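Local coordinates for protein acetyltransferase of GNAT family (Staphylococcus aureus subsp. aureus Mu50, PDB 3D8P) that probably transfers an acetyl group from acetyl-coenzyme A to an unidentified acceptor, as expected of the GNAT acetyltransferase family to which it belongs, at residues F55-N60 with V66-L71; I72-N77 with G114-T119; K82-D87 with Y128-N133. All coordinates share one frame; numbering follows the deposited sequence.

Contact 1 (F55-N60 with V66-L71); sequences FWLAIN and VGTIGL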
loop_
_atom_site.group_PDB
_atom_site.type_symbol
_atom_site.label_atom_id
_atom_site.label_comp_id
_atom_site.label_asym_id
_atom_site.label_seq_id
_atom_site.Cartn_x
_atom_site.Cartn_y
_atom_site.Cartn_z
ATOM N N PHE A 55 3.113 1.918 7.825
ATOM C CA PHE A 55 3.562 2.552 6.601
ATOM C C PHE A 55 5.077 2.362 6.515
ATOM O O PHE A 55 5.844 2.840 7.372
ATOM C CB PHE A 55 3.118 4.020 6.481
ATOM C CG PHE A 55 2.975 4.455 5.070
ATOM C CD1 PHE A 55 4.101 4.585 4.259
ATOM C CD2 PHE A 55 1.732 4.651 4.509
ATOM C CE1 PHE A 55 3.993 4.949 2.944
ATOM C CE2 PHE A 55 1.613 5.022 3.189
ATOM C CZ PHE A 55 2.745 5.173 2.397
ATOM N N TRP A 56 5.483 1.618 5.484
ATOM C CA TRP A 56 6.871 1.240 5.259
ATOM C C TRP A 56 7.383 1.839 3.959
ATOM O O TRP A 56 6.624 2.030 2.996
ATOM C CB TRP A 56 7.014 -0.285 5.197
ATOM C CG TRP A 56 6.472 -1.018 6.394
ATOM C CD1 TRP A 56 5.290 -1.719 6.459
ATOM C CD2 TRP A 56 7.076 -1.130 7.693
ATOM N NE1 TRP A 56 5.124 -2.246 7.715
ATOM C CE2 TRP A 56 6.202 -1.906 8.492
ATOM C CE3 TRP A 56 8.272 -0.661 8.256
ATOM C CZ2 TRP A 56 6.487 -2.224 9.818
ATOM C CZ3 TRP A 56 8.553 -0.965 9.567
ATOM C CH2 TRP A 56 7.653 -1.734 10.345
ATOM N N LEU A 57 8.671 2.159 3.954
ATOM C CA LEU A 57 9.343 2.677 2.772
ATOM C C LEU A 57 10.474 1.752 2.395
ATOM O O LEU A 57 11.247 1.330 3.250
ATOM C CB LEU A 57 9.947 4.059 3.046
ATOM C CG LEU A 57 8.999 5.112 3.601
ATOM C CD1 LEU A 57 9.751 6.389 3.874
ATOM C CD2 LEU A 57 7.823 5.345 2.638
ATOM N N ALA A 58 10.574 1.449 1.108
ATOM C CA ALA A 58 11.743 0.782 0.561
ATOM C C ALA A 58 12.632 1.934 0.118
ATOM O O ALA A 58 12.177 2.838 -0.613
ATOM C CB ALA A 58 11.376 -0.101 -0.599
ATOM N N ILE A 59 13.884 1.922 0.587
ATOM C CA ILE A 59 14.808 2.988 0.307
ATOM C C ILE A 59 16.122 2.441 -0.262
ATOM O O ILE A 59 16.548 1.331 0.046
ATOM C CB ILE A 59 15.055 3.869 1.579
ATOM C CG1 ILE A 59 15.727 3.059 2.699
ATOM C CG2 ILE A 59 13.736 4.494 2.080
ATOM C CD1 ILE A 59 16.249 3.910 3.881
ATOM N N ASN A 60 16.770 3.243 -1.090
ATOM C CA ASN A 60 18.027 2.841 -1.694
ATOM C C ASN A 60 19.219 3.273 -0.820
ATOM O O ASN A 60 19.039 3.692 0.334
ATOM C CB ASN A 60 18.098 3.378 -3.133
ATOM C CG ASN A 60 18.163 4.894 -3.209
ATOM O OD1 ASN A 60 18.299 5.586 -2.201
ATOM N ND2 ASN A 60 18.097 5.415 -4.432
ATOM N N VAL A 66 12.147 4.287 -2.966
ATOM C CA VAL A 66 11.990 3.553 -4.218
ATOM C C VAL A 66 10.720 2.663 -4.165
ATOM O O VAL A 66 10.335 2.076 -5.162
ATOM C CB VAL A 66 13.287 2.754 -4.644
ATOM C CG1 VAL A 66 14.475 3.699 -4.859
ATOM C CG2 VAL A 66 13.633 1.638 -3.666
ATOM N N GLY A 67 10.059 2.608 -3.003
ATOM C CA GLY A 67 8.834 1.899 -2.845
ATOM C C GLY A 67 8.081 2.279 -1.574
ATOM O O GLY A 67 8.668 2.774 -0.586
ATOM N N THR A 68 6.772 2.036 -1.593
ATOM C CA THR A 68 5.917 2.372 -0.467
ATOM C C THR A 68 4.852 1.313 -0.253
ATOM O O THR A 68 4.468 0.593 -1.191
ATOM C CB THR A 68 5.187 3.762 -0.669
ATOM O OG1 THR A 68 4.319 3.690 -1.798
ATOM C CG2 THR A 68 6.196 4.922 -0.864
ATOM N N ILE A 69 4.361 1.232 0.979
ATOM C CA ILE A 69 3.226 0.342 1.277
ATOM C C ILE A 69 2.609 0.779 2.593
ATOM O O ILE A 69 3.307 0.988 3.562
ATOM C CB ILE A 69 3.641 -1.171 1.321
ATOM C CG1 ILE A 69 2.447 -2.092 1.071
ATOM C CG2 ILE A 69 4.322 -1.528 2.653
ATOM C CD1 ILE A 69 2.838 -3.569 1.003
ATOM N N GLY A 70 1.297 0.923 2.599
ATOM C CA GLY A 70 0.540 1.280 3.787
ATOM C C GLY A 70 -0.485 0.216 4.159
ATOM O O GLY A 70 -0.902 -0.588 3.326
ATOM N N LEU A 71 -0.881 0.218 5.423
ATOM C CA LEU A 71 -1.923 -0.659 5.909
ATOM C C LEU A 71 -2.763 0.085 6.914
ATOM O O LEU A 71 -2.221 0.725 7.854
ATOM C CB LEU A 71 -1.347 -1.910 6.596
ATOM C CG LEU A 71 -2.372 -2.999 6.960
ATOM C CD1 LEU A 71 -2.553 -4.023 5.841
ATOM C CD2 LEU A 71 -2.040 -3.711 8.231
#
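Strand 55-59 and strand 67-71 run antiparallel at 168°, their axes 4.6 Å apart, with Trp-56 facing Ile-69 and Ala-58 facing Gly-67 as hydrogen-bonded pairs. The bond from Trp-56 N to Ile-69 O is nearly straight (170°) at 3.0 Å. At the hairpin end the pattern is disturbed by a classic beta bulge: Ala-58 O accepts both Val-66 N, at 2.8 Å, and Gly-67 N, at 3.2 Å, both donors tilted to the same side of its carbonyl plane. Phe-55 leans across the neighbouring strand. Its CG is anti to the backbone N (chi1 -152°), which brings one ring face over Ile-69 O and CD2 to 3.6 Å from Gly-70 CA; the missing side chain of Gly-70 leaves that space to the ring. On the same sheet face, Leu-57 CD2 reaches Thr-68 CG2 at 3.9 Å. The other face carries Trp-56, whose indole meets the CG2 branch of Ile-69 at its edge, with CD1 and CG2 3.9 Å apart. Ala-58 CB lies beside Gly-67 N and CA, again where a side chain is lacking. Helix 14-28 covers the Phe-55, Leu-57 and Thr-68 face through Leu-17, whereas helix 95-109 packs on Trp-56, Ala-58 and Ile-69; strands 5-8 and 78-86 continue the sheet beyond the pair, the latter receiving Thr-68 OG1 at Lys-83 O.

Contact 2 (I72-N77 with G114-T119); sequences IRLDNN and GIYLGT. With EDO (1,2-ethanediol), chain G; EDO (1,2-ethanediol), chain F.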
loop_
_atom_site.group_PDB
_atom_site.type_symbol
_atom_site.label_atom_id
_atom_site.label_comp_id
_atom_site.label_asym_id
_atom_site.label_seq_id
_atom_site.Cartn_x
_atom_site.Cartn_y
_atom_site.Cartn_z
ATOM N N ILE A 72 -4.084 0.020 6.734
ATOM C CA ILE A 72 -4.991 0.479 7.789
ATOM C C ILE A 72 -5.670 -0.710 8.458
ATOM O O ILE A 72 -5.979 -1.721 7.844
ATOM C CB ILE A 72 -6.038 1.559 7.347
ATOM C CG1 ILE A 72 -6.937 1.047 6.240
ATOM C CG2 ILE A 72 -5.322 2.862 6.925
ATOM C CD1 ILE A 72 -8.224 1.874 6.034
ATOM N N ARG A 73 -5.913 -0.555 9.740
ATOM C CA ARG A 73 -6.597 -1.529 10.522
ATOM C C ARG A 73 -8.120 -1.299 10.477
ATOM O O ARG A 73 -8.592 -0.193 10.688
ATOM C CB ARG A 73 -6.048 -1.482 11.950
ATOM C CG ARG A 73 -6.697 -2.497 12.834
ATOM C CD ARG A 73 -5.793 -2.999 13.913
ATOM N NE ARG A 73 -6.315 -4.280 14.390
ATOM C CZ ARG A 73 -5.607 -5.186 15.059
ATOM N NH1 ARG A 73 -4.325 -4.968 15.330
ATOM N NH2 ARG A 73 -6.187 -6.322 15.442
ATOM N N LEU A 74 -8.876 -2.352 10.160
ATOM C CA LEU A 74 -10.349 -2.288 10.094
ATOM C C LEU A 74 -10.912 -2.899 11.356
ATOM O O LEU A 74 -10.145 -3.310 12.202
ATOM C CB LEU A 74 -10.860 -3.087 8.902
ATOM C CG LEU A 74 -10.275 -2.777 7.528
ATOM C CD1 LEU A 74 -10.981 -3.677 6.510
ATOM C CD2 LEU A 74 -10.407 -1.262 7.198
ATOM N N ASP A 75 -12.240 -2.963 11.479
ATOM C CA ASP A 75 -12.891 -3.686 12.593
ATOM C C ASP A 75 -12.727 -5.208 12.380
ATOM O O ASP A 75 -12.346 -5.651 11.311
ATOM C CB ASP A 75 -14.402 -3.363 12.680
ATOM C CG ASP A 75 -14.992 -3.579 14.090
ATOM O OD1 ASP A 75 -14.261 -3.972 15.040
ATOM O OD2 ASP A 75 -16.205 -3.323 14.282
ATOM N N ASN A 76 -12.985 -5.993 13.415
ATOM C CA ASN A 76 -13.048 -7.454 13.291
ATOM C C ASN A 76 -11.694 -8.072 12.850
ATOM O O ASN A 76 -11.643 -9.065 12.106
ATOM C CB ASN A 76 -14.199 -7.833 12.331
ATOM C CG ASN A 76 -14.462 -9.354 12.237
ATOM O OD1 ASN A 76 -14.632 -10.055 13.245
ATOM N ND2 ASN A 76 -14.549 -9.849 11.002
ATOM N N ASN A 77 -10.622 -7.430 13.305
ATOM C CA ASN A 77 -9.246 -7.838 13.083
ATOM C C ASN A 77 -8.840 -7.994 11.625
ATOM O O ASN A 77 -7.931 -8.763 11.318
ATOM C CB ASN A 77 -8.912 -9.104 13.876
ATOM C CG ASN A 77 -9.062 -8.894 15.350
ATOM O OD1 ASN A 77 -8.593 -7.889 15.893
ATOM N ND2 ASN A 77 -9.751 -9.819 16.016
ATOM N N GLY A 114 -6.378 -10.838 8.098
ATOM C CA GLY A 114 -6.473 -10.728 6.655
ATOM C C GLY A 114 -6.285 -9.332 6.174
ATOM O O GLY A 114 -6.351 -8.424 6.962
ATOM N N ILE A 115 -6.118 -9.208 4.857
ATOM C CA ILE A 115 -5.819 -7.971 4.172
ATOM C C ILE A 115 -6.704 -7.834 2.948
ATOM O O ILE A 115 -6.652 -8.672 2.028
ATOM C CB ILE A 115 -4.316 -7.938 3.680
ATOM C CG1 ILE A 115 -3.342 -8.233 4.833
ATOM C CG2 ILE A 115 -3.996 -6.594 2.998
ATOM C CD1 ILE A 115 -1.875 -8.294 4.432
ATOM N N TYR A 116 -7.523 -6.784 2.959
ATOM C CA TYR A 116 -8.349 -6.406 1.839
ATOM C C TYR A 116 -7.645 -5.293 1.085
ATOM O O TYR A 116 -6.832 -4.586 1.647
ATOM C CB TYR A 116 -9.713 -5.876 2.320
ATOM C CG TYR A 116 -10.659 -6.926 2.835
ATOM C CD1 TYR A 116 -11.530 -7.562 1.968
ATOM C CD2 TYR A 116 -10.720 -7.264 4.184
ATOM C CE1 TYR A 116 -12.408 -8.513 2.411
ATOM C CE2 TYR A 116 -11.610 -8.245 4.636
ATOM C CZ TYR A 116 -12.459 -8.845 3.732
ATOM O OH TYR A 116 -13.363 -9.802 4.106
ATOM N N LEU A 117 -7.969 -5.119 -0.185
ATOM C CA LEU A 117 -7.520 -3.952 -0.926
ATOM C C LEU A 117 -8.465 -3.687 -2.078
ATOM O O LEU A 117 -9.136 -4.591 -2.567
ATOM C CB LEU A 117 -6.070 -4.112 -1.430
ATOM C CG LEU A 117 -5.719 -5.098 -2.541
ATOM C CD1 LEU A 117 -5.875 -4.479 -3.906
ATOM C CD2 LEU A 117 -4.338 -5.643 -2.364
ATOM N N GLY A 118 -8.524 -2.422 -2.477
ATOM C CA GLY A 118 -9.188 -1.995 -3.696
ATOM C C GLY A 118 -8.106 -1.338 -4.549
ATOM O O GLY A 118 -7.184 -0.717 -4.023
ATOM N N THR A 119 -8.214 -1.469 -5.861
ATOM C CA THR A 119 -7.274 -0.856 -6.782
ATOM C C THR A 119 -8.019 -0.518 -8.088
ATOM O O THR A 119 -9.169 -0.885 -8.266
ATOM C CB THR A 119 -6.018 -1.755 -6.968
ATOM O OG1 THR A 119 -5.016 -1.036 -7.688
ATOM C CG2 THR A 119 -6.346 -3.075 -7.667
HETATM C C1 EDO G . -4.016 -1.112 -2.651
HETATM O O1 EDO G . -4.572 0.072 -3.208
HETATM C C2 EDO G . -2.548 -0.923 -2.326
HETATM O O2 EDO G . -2.066 0.096 -3.186
HETATM C C1 EDO F . -1.283 0.898 -6.773
HETATM O O1 EDO F . -1.319 1.220 -5.372
HETATM C C2 EDO F . -1.466 -0.593 -6.992
HETATM O O2 EDO F . -2.802 -0.997 -6.635
#
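Leu-74 and Tyr-116 meet through carbon alone, and the shortest sound polar bond of this contact lies farther along strand 114-119, where O1 of one 1,2-ethanediol donates to Gly-118 O at 2.8 Å. That diol also rests on Leu-117, its C1 3.8 Å from Leu-117 CB. A second diol lies at Thr-119 OG1, at a distance too short to be taken literally. Between the segments themselves the touch is light. CD1 of Leu-74 comes obliquely to the Tyr-116 ring, 4.3 Å from CD2, and Asn-77 O stands 4.1 Å from Gly-114 N without bonding to it. Leu-74 owes its reach to a CG placed anti to its own carbonyl carbon (chi1 -53°). Pro-144, Phe-147 and Tyr-158 also pack on the tyrosine. The turn is tied from within by Arg-73 NH2, which donates to Asn-77 OD1 at 2.9 Å, the acceptor lying close to the guanidinium plane; Arg-73 NH1 ties it outward to Gln-110 O. Asn-76 and Asn-77 both take left-handed backbone angles, which swing the chain round into strand 78-86. This strand runs between the two segments in the sheet, antiparallel to 65-73 and parallel to 114-119, so Leu-74 bridges past its start. The parallel strands 78-86 and 114-119, whose counterparts in relatives splay apart to admit acetyl-coenzyme A between them, are characteristic of the GNAT fold.

Contact 3 (K82-D87 with Y128-N133); sequences KKMFVD and YFYSNN. With EDO (1,2-ethanediol), chain G; EDO (1,2-ethanediol), chain F; ACT (acetate ion), chain E.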
loop_
_atom_site.group_PDB
_atom_site.type_symbol
_atom_site.label_atom_id
_atom_site.label_comp_id
_atom_site.label_asym_id
_atom_site.label_seq_id
_atom_site.Cartn_x
_atom_site.Cartn_y
_atom_site.Cartn_z
ATOM N N LYS A 82 -2.909 -0.066 1.424
ATOM C CA LYS A 82 -2.974 1.232 0.796
ATOM C C LYS A 82 -1.635 1.675 0.233
ATOM O O LYS A 82 -0.575 1.259 0.702
ATOM C CB LYS A 82 -3.455 2.280 1.788
ATOM C CG LYS A 82 -4.765 1.908 2.487
ATOM C CD LYS A 82 -5.707 3.067 2.588
ATOM C CE LYS A 82 -6.542 3.192 1.344
ATOM N NZ LYS A 82 -7.589 2.125 1.280
ATOM N N LYS A 83 -1.710 2.478 -0.829
ATOM C CA LYS A 83 -0.560 3.195 -1.399
ATOM C C LYS A 83 0.662 2.328 -1.626
ATOM O O LYS A 83 1.758 2.679 -1.178
ATOM C CB LYS A 83 -0.187 4.385 -0.487
ATOM C CG LYS A 83 -1.332 5.302 -0.091
ATOM C CD LYS A 83 -1.998 6.041 -1.254
ATOM C CE LYS A 83 -3.176 6.882 -0.736
ATOM N NZ LYS A 83 -4.078 7.385 -1.791
HETATM N N MSE A 84 0.478 1.194 -2.295
HETATM C CA MSE A 84 1.602 0.365 -2.690
HETATM C C MSE A 84 2.124 0.803 -4.062
HETATM O O MSE A 84 1.398 0.797 -5.046
HETATM C CB MSE A 84 1.278 -1.118 -2.697
HETATM C CG MSE A 84 2.563 -1.921 -2.898
HETATM SE SE MSE A 84 2.263 -3.798 -2.910
HETATM C CE MSE A 84 4.114 -4.271 -2.877
ATOM N N PHE A 85 3.378 1.221 -4.088
ATOM C CA PHE A 85 4.023 1.765 -5.278
ATOM C C PHE A 85 5.490 1.368 -5.283
ATOM O O PHE A 85 6.095 1.263 -4.225
ATOM C CB PHE A 85 3.921 3.285 -5.313
ATOM C CG PHE A 85 2.554 3.787 -5.570
ATOM C CD1 PHE A 85 2.067 3.884 -6.872
ATOM C CD2 PHE A 85 1.745 4.180 -4.528
ATOM C CE1 PHE A 85 0.781 4.346 -7.129
ATOM C CE2 PHE A 85 0.440 4.623 -4.782
ATOM C CZ PHE A 85 -0.029 4.703 -6.081
ATOM N N VAL A 86 6.046 1.152 -6.476
ATOM C CA VAL A 86 7.443 0.780 -6.650
ATOM C C VAL A 86 7.962 1.553 -7.831
ATOM O O VAL A 86 7.322 1.627 -8.859
ATOM C CB VAL A 86 7.627 -0.744 -6.878
ATOM C CG1 VAL A 86 9.108 -1.090 -7.222
ATOM C CG2 VAL A 86 7.152 -1.521 -5.653
ATOM N N ASP A 87 9.121 2.164 -7.665
ATOM C CA ASP A 87 9.761 2.902 -8.735
ATOM C C ASP A 87 9.875 1.994 -9.983
ATOM O O ASP A 87 10.221 0.816 -9.865
ATOM C CB ASP A 87 11.126 3.380 -8.247
ATOM C CG ASP A 87 11.760 4.376 -9.176
ATOM O OD1 ASP A 87 12.054 4.008 -10.327
ATOM O OD2 ASP A 87 11.979 5.528 -8.741
ATOM N N TYR A 128 -1.832 -8.555 -11.419
ATOM C CA TYR A 128 -1.086 -9.797 -11.522
ATOM C C TYR A 128 -0.203 -10.016 -10.302
ATOM O O TYR A 128 -0.068 -11.148 -9.839
ATOM C CB TYR A 128 -0.219 -9.797 -12.764
ATOM C CG TYR A 128 -0.984 -9.652 -14.055
ATOM C CD1 TYR A 128 -2.072 -10.477 -14.349
ATOM C CD2 TYR A 128 -0.584 -8.725 -15.017
ATOM C CE1 TYR A 128 -2.760 -10.362 -15.558
ATOM C CE2 TYR A 128 -1.258 -8.607 -16.233
ATOM C CZ TYR A 128 -2.345 -9.422 -16.495
ATOM O OH TYR A 128 -3.005 -9.291 -17.704
ATOM N N PHE A 129 0.402 -8.942 -9.788
ATOM C CA PHE A 129 1.210 -9.041 -8.571
ATOM C C PHE A 129 0.382 -9.557 -7.383
ATOM O O PHE A 129 0.797 -10.478 -6.686
ATOM C CB PHE A 129 1.841 -7.685 -8.198
ATOM C CG PHE A 129 2.538 -7.699 -6.860
ATOM C CD1 PHE A 129 3.830 -8.196 -6.740
ATOM C CD2 PHE A 129 1.886 -7.256 -5.722
ATOM C CE1 PHE A 129 4.470 -8.234 -5.506
ATOM C CE2 PHE A 129 2.516 -7.286 -4.483
ATOM C CZ PHE A 129 3.805 -7.773 -4.369
ATOM N N TYR A 130 -0.783 -8.962 -7.155
ATOM C CA TYR A 130 -1.629 -9.393 -6.038
ATOM C C TYR A 130 -2.078 -10.841 -6.233
ATOM O O TYR A 130 -2.008 -11.619 -5.305
ATOM C CB TYR A 130 -2.833 -8.470 -5.851
ATOM C CG TYR A 130 -2.462 -7.027 -5.599
ATOM C CD1 TYR A 130 -1.615 -6.686 -4.560
ATOM C CD2 TYR A 130 -2.984 -5.996 -6.383
ATOM C CE1 TYR A 130 -1.278 -5.377 -4.308
ATOM C CE2 TYR A 130 -2.643 -4.676 -6.132
ATOM C CZ TYR A 130 -1.776 -4.375 -5.087
ATOM O OH TYR A 130 -1.415 -3.067 -4.805
ATOM N N SER A 131 -2.496 -11.200 -7.449
ATOM C CA SER A 131 -2.920 -12.549 -7.760
ATOM C C SER A 131 -1.824 -13.586 -7.556
ATOM O O SER A 131 -2.106 -14.746 -7.262
ATOM C CB SER A 131 -3.385 -12.630 -9.212
ATOM O OG SER A 131 -4.563 -11.869 -9.411
ATOM N N ASN A 132 -0.581 -13.177 -7.779
ATOM C CA ASN A 132 0.572 -14.056 -7.635
ATOM C C ASN A 132 1.120 -14.072 -6.205
ATOM O O ASN A 132 1.996 -14.890 -5.893
ATOM C CB ASN A 132 1.679 -13.631 -8.602
ATOM C CG ASN A 132 1.320 -13.889 -10.051
ATOM O OD1 ASN A 132 0.551 -14.789 -10.366
ATOM N ND2 ASN A 132 1.892 -13.099 -10.944
ATOM N N ASN A 133 0.582 -13.199 -5.348
ATOM C CA ASN A 133 1.010 -13.092 -3.966
ATOM C C ASN A 133 -0.090 -13.282 -2.933
ATOM O O ASN A 133 -0.146 -12.561 -1.947
ATOM C CB ASN A 133 1.798 -11.785 -3.761
ATOM C CG ASN A 133 3.170 -11.853 -4.402
ATOM O OD1 ASN A 133 4.074 -12.490 -3.869
ATOM N ND2 ASN A 133 3.319 -11.239 -5.571
HETATM C C1 EDO G . -4.016 -1.112 -2.651
HETATM O O1 EDO G . -4.572 0.072 -3.208
HETATM C C2 EDO G . -2.548 -0.923 -2.326
HETATM O O2 EDO G . -2.066 0.096 -3.186
HETATM C C1 EDO F . -1.283 0.898 -6.773
HETATM O O1 EDO F . -1.319 1.220 -5.372
HETATM C C2 EDO F . -1.466 -0.593 -6.992
HETATM O O2 EDO F . -2.802 -0.997 -6.635
HETATM C C ACT E . 2.658 0.491 -9.178
HETATM O O ACT E . 1.819 -0.395 -9.513
HETATM O OXT ACT E . 3.612 0.185 -8.416
HETATM C CH3 ACT E . 2.536 1.888 -9.680
#
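Met-84, present as selenomethionine, extends from strand 82-86 to the aromatic side chains of helix 128-132 and makes all the direct contact between the segments. With CG anti to the backbone N (chi1 -171°) and the chain straight beyond it, its CE tip meets Phe-129, while SE touches both Phe-129 and Tyr-130. CE lies 3.8 Å from Phe-129 CE2, and SE is equally close to that carbon, approaching the ring obliquely as a Met-aromatic contact. The side chain crosses Phe-129 at roughly a right angle, but slides past Tyr-130 in the opposite direction, where SE, 4.1 Å from CE1, makes a second oblique Met-aromatic contact. Phe-129 is further hemmed in by the Asn-133 amide, whose ND2 sits over one ring face near the rim while donating to Phe-129 O at 2.9 Å; Leu-99 packs on Met-84 and Leu-100 on Phe-129, both from helix 95-109. In GNAT proteins the strand equivalent to 78-86 diverges from its parallel neighbour, and acetyl-coenzyme A enters the resulting cleft and bonds to strand backbone; the left-handed turn of the chain at Lys-83 recalls the bulge common in that strand. Here the cleft side is loosely filled by small molecules, probably from the crystallisation liquor. Two 1,2-ethanediols span from strand 78-86 to 114-119. Met-84 N gives a nearly straight bond (169°) to O2 of one at 2.9 Å. O1 of the other donates to Met-84 O at 2.8 Å, and its O2 pairs with Tyr-130 OH at 3.1 Å, lying at the edge of the phenol ring. Tyr-130 OH reaches the strand directly only through a van der Waals approach to Met-84 CB. Farther along, an acetate ion accepts a long bond from Val-86 N at 3.3 Å, with its methyl group set obliquely against the Phe-85 ring.

How the contacts relate
All three contacts use one mixed sheet, contact 3 joining it to helix 124-132. Contact 1 pairs strands 54-59 and 65-73 and closes before the others open; contacts 2 and 3 then interleave along the chain. Centre to centre, contact 1 is about 18 Å from contact 2 and 12 Å from contact 3, and these last two are 15 Å apart. Strand 65-73 carries the chain from contact 1 to contact 2; beside it, Lys-82 bonds Gly-70, and Asp-87, just past strand 78-86, bonds Val-66. Leu-117 touches Tyr-130, and contacts 2 and 3 share both diols. Together they illustrate how the antiparallel half of a GNAT sheet leads into a cleft probably suited to acetyl-coenzyme A.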